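Local coordinates for PfkB (Polaromonas sp. JS666, PDB 4DU5), which is a pfkB-family carbohydrate kinase that probably transfers phosphate from ATP to a sugar or related substrate, at residues A65-R70 against M94-I99. Residues are numbered along the deposited sequence; the frame is centred on the assembly and turned at random.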
loop_
_atom_site.group_PDB
_atom_site.type_symbol
_atom_site.label_atom_id
_atom_site.label_comp_id
_atom_site.label_asym_id
_atom_site.label_seq_id
_atom_site.Cartn_x
_atom_site.Cartn_y
_atom_site.Cartn_z
ATOM N N ALA A 65 -19.410 -0.965 -14.147
ATOM C CA ALA A 65 -20.285 -1.911 -13.485
ATOM C C ALA A 65 -21.216 -1.187 -12.504
ATOM O O ALA A 65 -22.389 -1.413 -12.513
ATOM C CB ALA A 65 -19.480 -2.973 -12.823
ATOM N N ILE A 66 -20.691 -0.302 -11.685
ATOM C CA ILE A 66 -21.494 0.531 -10.770
ATOM C C ILE A 66 -22.598 1.389 -11.448
ATOM O O ILE A 66 -23.670 1.584 -10.901
ATOM C CB ILE A 66 -20.566 1.519 -10.011
ATOM C CG1 ILE A 66 -19.481 0.797 -9.200
ATOM C CG2 ILE A 66 -21.376 2.515 -9.175
ATOM C CD1 ILE A 66 -18.700 1.752 -8.248
ATOM N N GLY A 67 -22.305 1.940 -12.613
ATOM C CA GLY A 67 -23.296 2.689 -13.381
ATOM C C GLY A 67 -24.401 1.825 -13.958
ATOM O O GLY A 67 -25.571 2.096 -13.726
ATOM N N LEU A 68 -24.031 0.796 -14.716
ATOM C CA LEU A 68 -24.975 -0.222 -15.139
ATOM C C LEU A 68 -25.806 -0.800 -14.015
ATOM O O LEU A 68 -26.971 -1.096 -14.241
ATOM C CB LEU A 68 -24.282 -1.394 -15.810
ATOM C CG LEU A 68 -23.396 -1.225 -17.022
ATOM C CD1 LEU A 68 -22.887 -2.608 -17.440
ATOM C CD2 LEU A 68 -24.132 -0.539 -18.171
ATOM N N ALA A 69 -25.227 -1.019 -12.833
ATOM C CA ALA A 69 -26.004 -1.544 -11.704
ATOM C C ALA A 69 -26.980 -0.494 -11.131
ATOM O O ALA A 69 -28.121 -0.817 -10.744
ATOM C CB ALA A 69 -25.113 -2.091 -10.634
ATOM N N ARG A 70 -26.543 0.760 -11.080
ATOM C CA ARG A 70 -27.436 1.848 -10.659
ATOM C C ARG A 70 -28.555 2.112 -11.669
ATOM O O ARG A 70 -29.567 2.697 -11.326
ATOM C CB ARG A 70 -26.672 3.149 -10.383
ATOM C CG ARG A 70 -25.734 3.058 -9.194
ATOM C CD ARG A 70 -24.846 4.274 -9.146
ATOM N NE ARG A 70 -24.054 4.306 -7.930
ATOM C CZ ARG A 70 -23.282 5.335 -7.571
ATOM N NH1 ARG A 70 -23.198 6.420 -8.342
ATOM N NH2 ARG A 70 -22.582 5.287 -6.440
HETATM N N MSE A 94 -18.560 -2.780 -3.675
HETATM C CA MSE A 94 -19.061 -3.324 -4.930
HETATM C C MSE A 94 -20.395 -4.069 -4.783
HETATM O O MSE A 94 -21.217 -4.014 -5.688
HETATM C CB MSE A 94 -18.016 -4.241 -5.539
HETATM C CG MSE A 94 -17.804 -3.997 -6.976
HETATM SE SE MSE A 94 -17.360 -2.139 -7.393
HETATM C CE MSE A 94 -15.901 -1.816 -6.112
ATOM N N ALA A 95 -20.601 -4.748 -3.653
ATOM C CA ALA A 95 -21.843 -5.470 -3.350
ATOM C C ALA A 95 -22.977 -4.581 -2.881
ATOM O O ALA A 95 -24.133 -4.942 -3.061
ATOM C CB ALA A 95 -21.602 -6.551 -2.297
ATOM N N ALA A 96 -22.664 -3.450 -2.256
ATOM C CA ALA A 96 -23.704 -2.541 -1.780
ATOM C C ALA A 96 -24.250 -1.768 -2.964
ATOM O O ALA A 96 -25.133 -0.912 -2.827
ATOM C CB ALA A 96 -23.159 -1.579 -0.729
ATOM N N GLU A 97 -23.697 -2.041 -4.136
ATOM C CA GLU A 97 -24.196 -1.425 -5.353
ATOM C C GLU A 97 -25.138 -2.358 -6.095
ATOM O O GLU A 97 -25.724 -1.964 -7.090
ATOM C CB GLU A 97 -23.043 -0.955 -6.275
ATOM C CG GLU A 97 -22.344 0.362 -5.854
ATOM C CD GLU A 97 -23.232 1.613 -5.966
ATOM O OE1 GLU A 97 -22.721 2.723 -5.712
ATOM O OE2 GLU A 97 -24.437 1.515 -6.309
ATOM N N GLY A 98 -25.276 -3.590 -5.619
ATOM C CA GLY A 98 -26.098 -4.593 -6.298
ATOM C C GLY A 98 -25.396 -5.485 -7.315
ATOM O O GLY A 98 -26.051 -6.259 -8.013
ATOM N N ILE A 99 -24.068 -5.388 -7.390
ATOM C CA ILE A 99 -23.260 -6.202 -8.301
ATOM C C ILE A 99 -23.094 -7.615 -7.777
ATOM O O ILE A 99 -22.736 -7.796 -6.622
ATOM C CB ILE A 99 -21.863 -5.586 -8.511
ATOM C CG1 ILE A 99 -22.012 -4.158 -9.052
ATOM C CG2 ILE A 99 -21.043 -6.439 -9.451
ATOM C CD1 ILE A 99 -20.752 -3.311 -9.045
#
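Glu97, in the turn just after helix 85-95, reaches to Arg70 and Ile66 on helix 60-70, joining two neighbouring helices of the Rossmann-like alpha/beta domain of the ribokinase-like pfkB fold. The turn carrying Glu97 is a Schellman motif: Gly98 leaves the helix with positive phi (91°), and its N bonds back to Ala95 O. Past this turn the chain enters strand 100-106, an edge strand of the large sheet within this chain. The glutamate chain bends at chi2 (-67°), bringing its carboxylate against the extended arginine. A salt bridge runs from Arg70 NH2 to Glu97 OE1 at 2.7 Å, on the syn side but somewhat out of the carboxylate plane, with the oxygen at the guanidinium edge. Arg70 NE adds weak bonds to both oxygens; with the planes 51° apart the pair is not a flat two-pronged one, and OE1 receives both NE and NH2. Arg70 has a second partner: its NH1 bonds to Leu325 O, tying the guanidinium to the C-terminal part of the chain as well. Ile66 sets CG2 over one guanidinium face, offset toward its rim, and 3.7 Å from Glu97 OE1, while its CG1 meets selenium of selenomethionine Met94. Deeper in, Ile99 rests on Trp77 of strand 75-81 and spans two alanines on successive turns of helix 60-70: its CD1 lies 4.0 Å from Ala65 CB, and its CG1 lies 4.0 Å from Ala69 CB. That Ala69 methyl also packs 3.6 Å from Glu97 O.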